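Local coordinates for extracellular solute-binding protein family 1 (Kribbella flavida, PDB 5IXP), which probably captures an as yet undefined solute outside the cell and hands it to an ABC transporter for uptake, at residues P1-I6 and N27-E32; Y109-G114 and S273-P278; K72-V77 and D103-G108; A7-F12 and I58-V63. All coordinates share one frame; numbering follows the deposited sequence.

In the fold
From the N terminus, interaction 1 closes the first loop: P1-I6 pairs with N27-E32 after one helix. Interaction 4 takes up the same first strand where interaction 1 leaves it and pairs A7-F12 with I58-V63, so the two loops cross, and strand 2-8 becomes the middle of a parallel trio. Interaction 3 then joins K72-V77 to D103-G108, two loops with helices 84-87 and 93-98 between them. Interaction 2 follows in series, closing the longest loop by bringing Y109-G114 to S273-P278. Strand 269-276 also borders strand 58-62, which puts the centres of interactions 2 and 4 about 7 Å apart, while V277 meets V77 of interaction 3 through a backbone bond.

Interaction 1: P1-I6 and N27-E32; sequences PVELTI and NVKITE
V2, L4 and I6 exchange backbone hydrogen bonds with N27, K29 and T31 across two parallel strands. V2 N gives to N27 O (2.8 Å), K29 N to V2 O (2.8 Å) and L4 N to K29 O (2.8 Å); the ladder goes on through T31 N to L4 O, ending with I6 N to T31 O at 3.0 Å. CA-H...O contacts fill the gaps, as in T5 CA to T31 O at 3.2 Å. The two strands and helix 15-24 between them form a beta-alpha-beta unit, the element from which the lobes of solute-binding proteins are built. Apolar contact is confined to the face of V2, L4, I6, V28 and I30. There CD1 of L4 comes within 4.0 Å of V28 CG1, their side chains set at a slant to one another, whereas I6 and I30 run side by side with their CG2 methyls 3.9 Å apart. Helix 284-294 packs against this face through L290 and L294. The more exposed face, that of E3 and K29, carries the ionic contact. A turn in the lysine chain at chi3 (87°) swings NZ back alongside E3, where it meets OE1 at 3.3 Å in a salt bridge whose hydrogen bond is weak.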
loop_
_atom_site.group_PDB
_atom_site.type_symbol
_atom_site.label_atom_id
_atom_site.label_comp_id
_atom_site.label_asym_id
_atom_site.label_seq_id
_atom_site.Cartn_x
_atom_site.Cartn_y
_atom_site.Cartn_z
ATOM N N PRO A 1 -9.461 -10.030 35.768
ATOM C CA PRO A 1 -9.201 -10.766 34.530
ATOM C C PRO A 1 -9.872 -10.125 33.323
ATOM O O PRO A 1 -11.075 -10.261 33.089
ATOM C CB PRO A 1 -9.787 -12.146 34.809
ATOM C CG PRO A 1 -10.814 -11.926 35.920
ATOM C CD PRO A 1 -10.690 -10.502 36.419
ATOM N N VAL A 2 -9.056 -9.407 32.569
ATOM C CA VAL A 2 -9.472 -8.745 31.343
ATOM C C VAL A 2 -9.253 -9.726 30.200
ATOM O O VAL A 2 -8.129 -10.192 29.985
ATOM C CB VAL A 2 -8.667 -7.453 31.129
ATOM C CG1 VAL A 2 -9.058 -6.765 29.823
ATOM C CG2 VAL A 2 -8.840 -6.514 32.320
ATOM N N GLU A 3 -10.312 -10.059 29.470
ATOM C CA GLU A 3 -10.168 -10.940 28.320
ATOM C C GLU A 3 -10.349 -10.123 27.051
ATOM O O GLU A 3 -11.393 -9.500 26.853
ATOM C CB GLU A 3 -11.138 -12.122 28.382
ATOM C CG GLU A 3 -11.042 -12.851 29.722
ATOM C CD GLU A 3 -11.751 -14.196 29.754
ATOM O OE1 GLU A 3 -11.157 -15.120 30.351
ATOM O OE2 GLU A 3 -12.859 -14.325 29.214
ATOM N N LEU A 4 -9.316 -10.109 26.214
ATOM C CA LEU A 4 -9.320 -9.360 24.968
ATOM C C LEU A 4 -9.193 -10.311 23.791
ATOM O O LEU A 4 -8.388 -11.243 23.825
ATOM C CB LEU A 4 -8.152 -8.372 24.913
ATOM C CG LEU A 4 -8.148 -7.251 25.957
ATOM C CD1 LEU A 4 -6.876 -6.410 25.842
ATOM C CD2 LEU A 4 -9.399 -6.398 25.795
ATOM N N THR A 5 -9.994 -10.076 22.757
ATOM C CA THR A 5 -9.827 -10.740 21.476
ATOM C C THR A 5 -9.245 -9.744 20.489
ATOM O O THR A 5 -9.573 -8.555 20.531
ATOM C CB THR A 5 -11.152 -11.279 20.929
ATOM O OG1 THR A 5 -12.171 -10.282 21.078
ATOM C CG2 THR A 5 -11.562 -12.549 21.651
ATOM N N ILE A 6 -8.363 -10.224 19.622
ATOM C CA ILE A 6 -7.827 -9.416 18.541
ATOM C C ILE A 6 -7.960 -10.220 17.257
ATOM O O ILE A 6 -7.553 -11.387 17.206
ATOM C CB ILE A 6 -6.365 -8.987 18.805
ATOM C CG1 ILE A 6 -5.798 -8.284 17.573
ATOM C CG2 ILE A 6 -5.475 -10.180 19.229
ATOM C CD1 ILE A 6 -4.466 -7.550 17.853
ATOM N N ASN A 27 -3.090 -9.695 34.464
ATOM C CA ASN A 27 -4.545 -9.642 34.508
ATOM C C ASN A 27 -5.193 -9.798 33.137
ATOM O O ASN A 27 -6.413 -9.983 33.066
ATOM C CB ASN A 27 -4.992 -8.317 35.136
ATOM C CG ASN A 27 -4.398 -7.097 34.429
ATOM O OD1 ASN A 27 -3.169 -6.976 34.258
ATOM N ND2 ASN A 27 -5.272 -6.182 34.018
ATOM N N VAL A 28 -4.411 -9.750 32.059
ATOM C CA VAL A 28 -4.919 -9.660 30.692
ATOM C C VAL A 28 -4.714 -10.996 29.992
ATOM O O VAL A 28 -3.597 -11.534 29.976
ATOM C CB VAL A 28 -4.227 -8.527 29.909
ATOM C CG1 VAL A 28 -4.746 -8.474 28.460
ATOM C CG2 VAL A 28 -4.442 -7.198 30.602
ATOM N N LYS A 29 -5.784 -11.520 29.402
ATOM C CA LYS A 29 -5.726 -12.719 28.577
ATOM C C LYS A 29 -6.062 -12.334 27.142
ATOM O O LYS A 29 -7.104 -11.714 26.898
ATOM C CB LYS A 29 -6.694 -13.797 29.075
ATOM C CG LYS A 29 -6.475 -15.139 28.376
ATOM C CD LYS A 29 -7.410 -16.241 28.865
ATOM C CE LYS A 29 -8.714 -16.229 28.095
ATOM N NZ LYS A 29 -9.556 -17.364 28.513
ATOM N N ILE A 30 -5.178 -12.691 26.204
ATOM C CA ILE A 30 -5.326 -12.338 24.793
ATOM C C ILE A 30 -5.652 -13.594 24.002
ATOM O O ILE A 30 -4.948 -14.607 24.105
ATOM C CB ILE A 30 -4.055 -11.685 24.223
ATOM C CG1 ILE A 30 -3.712 -10.401 24.975
ATOM C CG2 ILE A 30 -4.241 -11.389 22.716
ATOM C CD1 ILE A 30 -2.312 -9.865 24.630
ATOM N N THR A 31 -6.679 -13.510 23.169
ATOM C CA THR A 31 -7.001 -14.561 22.217
ATOM C C THR A 31 -7.002 -13.944 20.827
ATOM O O THR A 31 -7.649 -12.918 20.612
ATOM C CB THR A 31 -8.371 -15.182 22.497
ATOM O OG1 THR A 31 -8.442 -15.629 23.860
ATOM C CG2 THR A 31 -8.607 -16.364 21.547
ATOM N N GLU A 32 -6.278 -14.551 19.898
ATOM C CA GLU A 32 -6.263 -14.076 18.518
ATOM C C GLU A 32 -7.268 -14.862 17.689
ATOM O O GLU A 32 -7.372 -16.086 17.816
ATOM C CB GLU A 32 -4.869 -14.199 17.895
ATOM C CG GLU A 32 -4.758 -13.531 16.508
ATOM C CD GLU A 32 -3.352 -13.627 15.902
ATOM O OE1 GLU A 32 -2.851 -14.763 15.741
ATOM O OE2 GLU A 32 -2.744 -12.565 15.601
#

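Interaction 2: Y109-G114 and S273-P278; sequences YGTDIG and SYLTVP
Y109 and L275 form a hydrogen-bonded antiparallel pair: Y109 N gives to L275 O (2.9 Å) and L275 N returns the bond to Y109 O (2.8 Å). One step on, T111 N reaches S273 O at 2.9 Å, but it approaches from above the carbonyl plane, 43° out of it, so no lone pair is met squarely. Beyond this point the strands part, and S273 N makes a weak bond to D112 O. A water takes over at that end, donating to D112 OD1 (2.8 Å) and bonded to S273 OG (2.7 Å).

Two side chains pack beside the ladder. With chi1 of T111 at 66°, its methyl is turned opposite its own carbonyl carbon, and CG2 packs on L275 CG at 3.8 Å, the two side chains crossing at about a right angle. The Y274 ring meets the glycine backbone obliquely, CD2 lying 3.5 Å from G110 CA.

Strand 108-121 thus joins strand 269-276 antiparallel within the mixed sheet, consistent with the long strands that run between the lobes of this fold. The second shell is dominated by K95 of helix 93-98. Its NZ bonds S273 O and D112 O, its ammonium makes a cation-pi contact with Y274, and its backbone O receives the Y274 hydroxyl. W91 NE1 binds G110 O, and M61 of strand 58-62 hydrogen-bonds the Y274 backbone. Because S273 O is gripped both by T111 N and by a lysine ammonium, it is probably polarised, and the lysine would offset the partial negative charge of carbonyls gathered where the strands diverge.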
loop_
_atom_site.group_PDB
_atom_site.type_symbol
_atom_site.label_atom_id
_atom_site.label_comp_id
_atom_site.label_asym_id
_atom_site.label_seq_id
_atom_site.Cartn_x
_atom_site.Cartn_y
_atom_site.Cartn_z
ATOM N N TYR A 109 -4.580 2.746 15.086
ATOM C CA TYR A 109 -3.148 2.831 15.338
ATOM C C TYR A 109 -2.401 2.069 14.247
ATOM O O TYR A 109 -2.661 0.880 14.032
ATOM C CB TYR A 109 -2.807 2.240 16.704
ATOM C CG TYR A 109 -3.164 3.106 17.891
ATOM C CD1 TYR A 109 -3.160 4.496 17.793
ATOM C CD2 TYR A 109 -3.456 2.533 19.126
ATOM C CE1 TYR A 109 -3.446 5.300 18.890
ATOM C CE2 TYR A 109 -3.755 3.325 20.234
ATOM C CZ TYR A 109 -3.752 4.706 20.108
ATOM O OH TYR A 109 -4.045 5.491 21.210
ATOM N N GLY A 110 -1.452 2.737 13.596
ATOM C CA GLY A 110 -0.831 2.166 12.409
ATOM C C GLY A 110 0.148 1.038 12.714
ATOM O O GLY A 110 0.975 1.123 13.631
ATOM N N THR A 111 0.049 -0.037 11.918
ATOM C CA THR A 111 1.005 -1.131 12.001
ATOM C C THR A 111 2.077 -0.920 10.937
ATOM O O THR A 111 2.860 0.027 11.053
ATOM C CB THR A 111 0.308 -2.495 11.869
ATOM O OG1 THR A 111 -0.249 -2.651 10.557
ATOM C CG2 THR A 111 -0.819 -2.609 12.906
ATOM N N ASP A 112 2.136 -1.761 9.900
ATOM C CA ASP A 112 3.215 -1.630 8.927
ATOM C C ASP A 112 2.805 -0.715 7.762
ATOM O O ASP A 112 1.683 -0.198 7.702
ATOM C CB ASP A 112 3.657 -3.011 8.433
ATOM C CG ASP A 112 2.552 -3.764 7.692
ATOM O OD1 ASP A 112 1.363 -3.412 7.841
ATOM O OD2 ASP A 112 2.878 -4.727 6.959
ATOM N N ILE A 113 3.744 -0.490 6.832
ATOM C CA ILE A 113 3.502 0.301 5.626
ATOM C C ILE A 113 4.183 -0.372 4.439
ATOM O O ILE A 113 4.994 -1.286 4.591
ATOM C CB ILE A 113 4.005 1.761 5.754
ATOM C CG1 ILE A 113 5.411 1.811 6.377
ATOM C CG2 ILE A 113 3.001 2.609 6.538
ATOM C CD1 ILE A 113 6.094 3.198 6.229
ATOM N N GLY A 114 3.861 0.120 3.241
ATOM C CA GLY A 114 4.503 -0.337 2.030
ATOM C C GLY A 114 5.125 0.809 1.257
ATOM O O GLY A 114 4.692 1.140 0.145
ATOM N N SER A 273 -1.491 -1.590 7.531
ATOM C CA SER A 273 -2.738 -1.805 8.252
ATOM C C SER A 273 -2.787 -0.944 9.511
ATOM O O SER A 273 -1.898 -0.130 9.778
ATOM C CB SER A 273 -2.922 -3.288 8.603
ATOM O OG SER A 273 -3.003 -4.076 7.427
ATOM N N TYR A 274 -3.873 -1.132 10.266
ATOM C CA TYR A 274 -4.194 -0.394 11.481
ATOM C C TYR A 274 -4.871 -1.341 12.456
ATOM O O TYR A 274 -5.532 -2.301 12.052
ATOM C CB TYR A 274 -5.162 0.803 11.226
ATOM C CG TYR A 274 -4.553 1.873 10.376
ATOM C CD1 TYR A 274 -4.572 1.774 8.995
ATOM C CD2 TYR A 274 -3.933 2.966 10.953
ATOM C CE1 TYR A 274 -3.988 2.735 8.207
ATOM C CE2 TYR A 274 -3.343 3.956 10.162
ATOM C CZ TYR A 274 -3.382 3.834 8.798
ATOM O OH TYR A 274 -2.798 4.789 8.001
ATOM N N LEU A 275 -4.693 -1.070 13.740
ATOM C CA LEU A 275 -5.496 -1.696 14.781
ATOM C C LEU A 275 -6.576 -0.715 15.220
ATOM O O LEU A 275 -6.285 0.456 15.492
ATOM C CB LEU A 275 -4.628 -2.120 15.969
ATOM C CG LEU A 275 -3.437 -3.030 15.613
ATOM C CD1 LEU A 275 -2.722 -3.450 16.897
ATOM C CD2 LEU A 275 -3.890 -4.252 14.829
ATOM N N THR A 276 -7.823 -1.187 15.262
ATOM C CA THR A 276 -8.962 -0.362 15.652
ATOM C C THR A 276 -9.675 -1.011 16.831
ATOM O O THR A 276 -9.521 -2.206 17.091
ATOM C CB THR A 276 -9.967 -0.172 14.503
ATOM O OG1 THR A 276 -10.655 -1.414 14.241
ATOM C CG2 THR A 276 -9.261 0.322 13.237
ATOM N N VAL A 277 -10.471 -0.213 17.537
ATOM C CA VAL A 277 -11.212 -0.703 18.700
ATOM C C VAL A 277 -12.681 -0.343 18.511
ATOM O O VAL A 277 -13.063 0.820 18.696
ATOM C CB VAL A 277 -10.663 -0.120 20.014
ATOM C CG1 VAL A 277 -11.538 -0.571 21.214
ATOM C CG2 VAL A 277 -9.177 -0.517 20.213
ATOM N N PRO A 278 -13.532 -1.299 18.145
ATOM C CA PRO A 278 -14.964 -0.999 17.987
ATOM C C PRO A 278 -15.592 -0.567 19.302
ATOM O O PRO A 278 -15.159 -0.973 20.388
ATOM C CB PRO A 278 -15.560 -2.334 17.516
ATOM C CG PRO A 278 -14.427 -3.122 17.015
ATOM C CD PRO A 278 -13.216 -2.696 17.823
HETATM O O HOH W 1 -0.598 -4.899 6.606
#

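Interaction 3: K72-V77 and D103-G108; sequences KADKFV and DGRIIG
R105 leaves its backbone with CG opposite its carbonyl carbon (chi1 -70°) and then turns at chi3 (-73°), which puts one guanidinium face over the A73 methyl and an edge toward D74. The result is a salt-bridge network of D74, D103 and R105, joining two loops on the lobe that carries the N-terminal sheet of this solute-binding protein. R105 grips D103 side-on with two nitrogens, NE to OD2 at 2.6 Å and NH1 to OD1 at 3.1 Å, one to each oxygen and both on the syn side. Its remaining terminal nitrogen, NH2, crosses to D74 OD1 at 2.8 Å, meeting that oxygen nearly along the C-O bond. The D74 carboxylate is turned 66° against the guanidinium, and R105 takes it through OD1, while the two-point grip of D103 probably fixes the rotation of the guanidinium. T101 OG1 binds R105 N and makes a weak hydrogen bond to D103 OD2.

Beside the ionic network the contact turns apolar. A73, in the 3-10 turn 73-75, sets its methyl over one face of the guanidinium, toward the rim, CB lying 3.7 Å from CZ of R105. The same methyl is 4.1 Å from I107 CG2, and that branch also packs on F76 CB at 4.0 Å. Further out, L49 of helix 38-51 lies on F76. D78 takes up I106 N, and V77 bonds V277 by its backbone, tying the loop to strand 269-276. Between the two loops, one water is hydrogen-bonded to V77 O and, at 2.7 Å, to I107 O.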
loop_
_atom_site.group_PDB
_atom_site.type_symbol
_atom_site.label_atom_id
_atom_site.label_comp_id
_atom_site.label_asym_id
_atom_site.label_seq_id
_atom_site.Cartn_x
_atom_site.Cartn_y
_atom_site.Cartn_z
ATOM N N LYS A 72 -17.997 5.506 9.165
ATOM C CA LYS A 72 -18.744 4.916 10.266
ATOM C C LYS A 72 -18.034 5.133 11.595
ATOM O O LYS A 72 -18.117 4.292 12.494
ATOM C CB LYS A 72 -18.961 3.422 10.021
ATOM C CG LYS A 72 -19.769 3.112 8.785
ATOM C CD LYS A 72 -19.829 1.615 8.539
ATOM C CE LYS A 72 -20.877 1.278 7.500
ATOM N NZ LYS A 72 -22.234 1.705 7.941
ATOM N N ALA A 73 -17.329 6.260 11.734
ATOM C CA ALA A 73 -16.452 6.443 12.884
ATOM C C ALA A 73 -17.205 6.442 14.204
ATOM O O ALA A 73 -16.589 6.184 15.245
ATOM C CB ALA A 73 -15.655 7.733 12.744
ATOM N N ASP A 74 -18.517 6.724 14.187
ATOM C CA ASP A 74 -19.315 6.658 15.406
ATOM C C ASP A 74 -19.238 5.282 16.057
ATOM O O ASP A 74 -19.434 5.157 17.269
ATOM C CB ASP A 74 -20.782 6.995 15.109
ATOM C CG ASP A 74 -21.057 8.486 15.081
ATOM O OD1 ASP A 74 -20.089 9.275 15.024
ATOM O OD2 ASP A 74 -22.255 8.865 15.102
ATOM N N LYS A 75 -18.969 4.244 15.275
ATOM C CA LYS A 75 -18.950 2.879 15.776
ATOM C C LYS A 75 -17.572 2.437 16.240
ATOM O O LYS A 75 -17.400 1.266 16.605
ATOM C CB LYS A 75 -19.473 1.936 14.701
ATOM C CG LYS A 75 -20.874 2.310 14.287
ATOM C CD LYS A 75 -21.560 1.202 13.546
ATOM C CE LYS A 75 -22.932 1.662 13.095
ATOM N NZ LYS A 75 -23.642 0.555 12.414
ATOM N N PHE A 76 -16.598 3.343 16.251
ATOM C CA PHE A 76 -15.249 3.026 16.694
ATOM C C PHE A 76 -14.829 3.968 17.808
ATOM O O PHE A 76 -15.262 5.123 17.868
ATOM C CB PHE A 76 -14.259 3.101 15.530
ATOM C CG PHE A 76 -14.471 2.027 14.514
ATOM C CD1 PHE A 76 -15.385 2.195 13.488
ATOM C CD2 PHE A 76 -13.780 0.828 14.604
ATOM C CE1 PHE A 76 -15.599 1.194 12.556
ATOM C CE2 PHE A 76 -13.986 -0.173 13.674
ATOM C CZ PHE A 76 -14.897 0.012 12.644
ATOM N N VAL A 77 -13.999 3.447 18.708
ATOM C CA VAL A 77 -13.414 4.283 19.744
ATOM C C VAL A 77 -12.530 5.337 19.095
ATOM O O VAL A 77 -11.683 5.029 18.247
ATOM C CB VAL A 77 -12.626 3.413 20.733
ATOM C CG1 VAL A 77 -11.784 4.284 21.663
ATOM C CG2 VAL A 77 -13.580 2.529 21.524
ATOM N N ASP A 103 -13.301 15.182 10.999
ATOM C CA ASP A 103 -13.504 15.955 12.215
ATOM C C ASP A 103 -12.420 15.723 13.258
ATOM O O ASP A 103 -12.528 16.249 14.369
ATOM C CB ASP A 103 -14.877 15.641 12.813
ATOM C CG ASP A 103 -15.095 14.158 13.011
ATOM O OD1 ASP A 103 -15.695 13.514 12.123
ATOM O OD2 ASP A 103 -14.649 13.632 14.051
ATOM N N GLY A 104 -11.392 14.935 12.939
ATOM C CA GLY A 104 -10.244 14.788 13.808
ATOM C C GLY A 104 -10.204 13.543 14.671
ATOM O O GLY A 104 -9.231 13.362 15.413
ATOM N N ARG A 105 -11.221 12.686 14.616
ATOM C CA ARG A 105 -11.197 11.469 15.419
ATOM C C ARG A 105 -10.202 10.474 14.834
ATOM O O ARG A 105 -10.094 10.329 13.615
ATOM C CB ARG A 105 -12.595 10.855 15.485
ATOM C CG ARG A 105 -13.576 11.679 16.320
ATOM C CD ARG A 105 -14.987 11.114 16.232
ATOM N NE ARG A 105 -15.610 11.371 14.935
ATOM C CZ ARG A 105 -16.750 10.821 14.531
ATOM N NH1 ARG A 105 -17.247 11.118 13.336
ATOM N NH2 ARG A 105 -17.384 9.958 15.315
ATOM N N ILE A 106 -9.460 9.795 15.703
ATOM C CA ILE A 106 -8.442 8.842 15.270
ATOM C C ILE A 106 -8.958 7.449 15.598
ATOM O O ILE A 106 -9.107 7.094 16.773
ATOM C CB ILE A 106 -7.085 9.109 15.936
ATOM C CG1 ILE A 106 -6.581 10.505 15.559
ATOM C CG2 ILE A 106 -6.074 8.044 15.525
ATOM C CD1 ILE A 106 -5.339 10.922 16.310
ATOM N N ILE A 107 -9.240 6.647 14.569
ATOM C CA ILE A 107 -9.871 5.356 14.811
ATOM C C ILE A 107 -8.909 4.191 14.677
ATOM O O ILE A 107 -9.305 3.049 14.949
ATOM C CB ILE A 107 -11.094 5.136 13.899
ATOM C CG1 ILE A 107 -10.689 5.043 12.426
ATOM C CG2 ILE A 107 -12.139 6.241 14.128
ATOM C CD1 ILE A 107 -11.820 4.487 11.537
ATOM N N GLY A 108 -7.662 4.432 14.295
ATOM C CA GLY A 108 -6.707 3.344 14.153
ATOM C C GLY A 108 -5.301 3.735 14.556
ATOM O O GLY A 108 -4.872 4.881 14.390
HETATM O O HOH W 2 -10.883 2.664 17.046
#

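Interaction 4: A7-F12 and I58-V63; sequences ATFNEF and IEAMEV
F9 and F12 both lean on the methyl of A60, but from different directions. F12 brings CZ to within 3.5 Å of A60 CB, and F9 brings CE2 to 3.7 Å from the same carbon, each ring standing oblique to it. The F9 ring turns its edge to the backbone at A60 C and M61 N, while one of its faces has F12 CE1 above its centre. With chi1 of F9 at 53°, CG stands between its own N and carbonyl carbon, which carries the ring across to the other strand; there CZ lies 4.0 Å from E62 CB, and the two side chains cross at about a right angle. At the other end, E59 folds back at chi2 (-81°), so that OE1 rests 3.5 Å from the A7 methyl, while OE2 is held by A56 N. Two parallel-strand bonds tie the backbones, A7 N to I58 O (2.9 Å) and A60 N to A7 O (3.0 Å). As in relatives of this fold, the loop after strand 2-8 probably faces the ligand cleft. H41 of helix 38-51 meets the F9 ring, S273 of strand 269-276 touches both phenylalanines, and helix 284-294 packs on I58.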
loop_
_atom_site.group_PDB
_atom_site.type_symbol
_atom_site.label_atom_id
_atom_site.label_comp_id
_atom_site.label_asym_id
_atom_site.label_seq_id
_atom_site.Cartn_x
_atom_site.Cartn_y
_atom_site.Cartn_z
ATOM N N ALA A 7 -8.558 -9.609 16.232
ATOM C CA ALA A 7 -8.787 -10.277 14.956
ATOM C C ALA A 7 -7.773 -9.750 13.947
ATOM O O ALA A 7 -7.742 -8.548 13.668
ATOM C CB ALA A 7 -10.211 -10.037 14.453
ATOM N N THR A 8 -6.937 -10.642 13.424
ATOM C CA THR A 8 -5.943 -10.297 12.419
ATOM C C THR A 8 -6.151 -11.165 11.187
ATOM O O THR A 8 -6.936 -12.118 11.187
ATOM C CB THR A 8 -4.500 -10.457 12.940
ATOM O OG1 THR A 8 -4.226 -11.833 13.228
ATOM C CG2 THR A 8 -4.277 -9.621 14.198
ATOM N N PHE A 9 -5.429 -10.819 10.127
ATOM C CA PHE A 9 -5.512 -11.522 8.856
ATOM C C PHE A 9 -4.095 -11.633 8.322
ATOM O O PHE A 9 -3.216 -10.853 8.700
ATOM C CB PHE A 9 -6.430 -10.786 7.854
ATOM C CG PHE A 9 -6.057 -9.344 7.653
ATOM C CD1 PHE A 9 -5.103 -8.980 6.705
ATOM C CD2 PHE A 9 -6.640 -8.348 8.432
ATOM C CE1 PHE A 9 -4.736 -7.640 6.538
ATOM C CE2 PHE A 9 -6.283 -7.019 8.269
ATOM C CZ PHE A 9 -5.321 -6.664 7.328
ATOM N N ASN A 10 -3.874 -12.606 7.439
ATOM C CA ASN A 10 -2.525 -12.917 6.973
ATOM C C ASN A 10 -1.625 -13.088 8.193
ATOM O O ASN A 10 -2.050 -13.702 9.173
ATOM C CB ASN A 10 -2.016 -11.840 6.010
ATOM C CG ASN A 10 -2.820 -11.797 4.710
ATOM O OD1 ASN A 10 -3.338 -12.822 4.249
ATOM N ND2 ASN A 10 -2.925 -10.611 4.114
ATOM N N GLU A 11 -0.408 -12.554 8.186
ATOM C CA GLU A 11 0.500 -12.770 9.316
ATOM C C GLU A 11 0.976 -11.433 9.873
ATOM O O GLU A 11 1.916 -10.822 9.344
ATOM C CB GLU A 11 1.683 -13.648 8.919
ATOM C CG GLU A 11 2.593 -13.961 10.112
ATOM C CD GLU A 11 1.816 -14.539 11.292
ATOM O OE1 GLU A 11 1.414 -15.722 11.223
ATOM O OE2 GLU A 11 1.577 -13.804 12.277
ATOM N N PHE A 12 0.351 -10.998 10.972
ATOM C CA PHE A 12 0.790 -9.784 11.644
ATOM C C PHE A 12 2.072 -9.981 12.444
ATOM O O PHE A 12 2.700 -8.989 12.830
ATOM C CB PHE A 12 -0.330 -9.252 12.548
ATOM C CG PHE A 12 -1.319 -8.381 11.815
ATOM C CD1 PHE A 12 -1.992 -8.868 10.717
ATOM C CD2 PHE A 12 -1.560 -7.076 12.217
ATOM C CE1 PHE A 12 -2.898 -8.078 10.022
ATOM C CE2 PHE A 12 -2.462 -6.271 11.531
ATOM C CZ PHE A 12 -3.127 -6.779 10.417
ATOM N N ILE A 58 -10.046 -5.755 19.442
ATOM C CA ILE A 58 -9.172 -5.065 18.495
ATOM C C ILE A 58 -9.422 -5.691 17.134
ATOM O O ILE A 58 -9.285 -6.910 16.979
ATOM C CB ILE A 58 -7.685 -5.182 18.884
ATOM C CG1 ILE A 58 -7.428 -4.512 20.239
ATOM C CG2 ILE A 58 -6.780 -4.554 17.782
ATOM C CD1 ILE A 58 -6.027 -4.836 20.838
ATOM N N GLU A 59 -9.789 -4.868 16.153
ATOM C CA GLU A 59 -10.024 -5.323 14.783
ATOM C C GLU A 59 -8.964 -4.725 13.869
ATOM O O GLU A 59 -8.862 -3.495 13.754
ATOM C CB GLU A 59 -11.425 -4.929 14.292
ATOM C CG GLU A 59 -12.578 -5.712 14.949
ATOM C CD GLU A 59 -12.808 -7.087 14.323
ATOM O OE1 GLU A 59 -12.140 -7.402 13.324
ATOM O OE2 GLU A 59 -13.670 -7.851 14.829
ATOM N N ALA A 60 -8.208 -5.589 13.186
ATOM C CA ALA A 60 -7.239 -5.101 12.219
ATOM C C ALA A 60 -7.944 -4.666 10.942
ATOM O O ALA A 60 -8.959 -5.237 10.533
ATOM C CB ALA A 60 -6.187 -6.161 11.889
HETATM N N MSE A 61 -7.376 -3.650 10.308
HETATM C CA MSE A 61 -7.951 -3.039 9.118
HETATM C C MSE A 61 -6.828 -2.667 8.164
HETATM O O MSE A 61 -5.885 -1.967 8.563
HETATM C CB MSE A 61 -8.750 -1.795 9.511
HETATM C CG MSE A 61 -9.955 -1.522 8.691
HETATM SE SE MSE A 61 -11.122 -0.394 9.690
HETATM C CE MSE A 61 -12.233 -1.617 10.679
ATOM N N GLU A 62 -6.915 -3.120 6.915
ATOM C CA GLU A 62 -5.955 -2.681 5.912
ATOM C C GLU A 62 -6.296 -1.267 5.448
ATOM O O GLU A 62 -7.466 -0.849 5.436
ATOM C CB GLU A 62 -5.922 -3.639 4.713
ATOM C CG GLU A 62 -4.538 -3.787 4.075
ATOM C CD GLU A 62 -4.353 -2.964 2.800
ATOM O OE1 GLU A 62 -5.330 -2.376 2.307
ATOM O OE2 GLU A 62 -3.225 -2.919 2.278
ATOM N N VAL A 63 -5.254 -0.520 5.064
ATOM C CA VAL A 63 -5.469 0.884 4.730
ATOM C C VAL A 63 -6.412 1.035 3.543
ATOM O O VAL A 63 -7.115 2.049 3.430
ATOM C CB VAL A 63 -4.129 1.604 4.476
ATOM C CG1 VAL A 63 -3.433 1.051 3.222
ATOM C CG2 VAL A 63 -4.362 3.115 4.389
#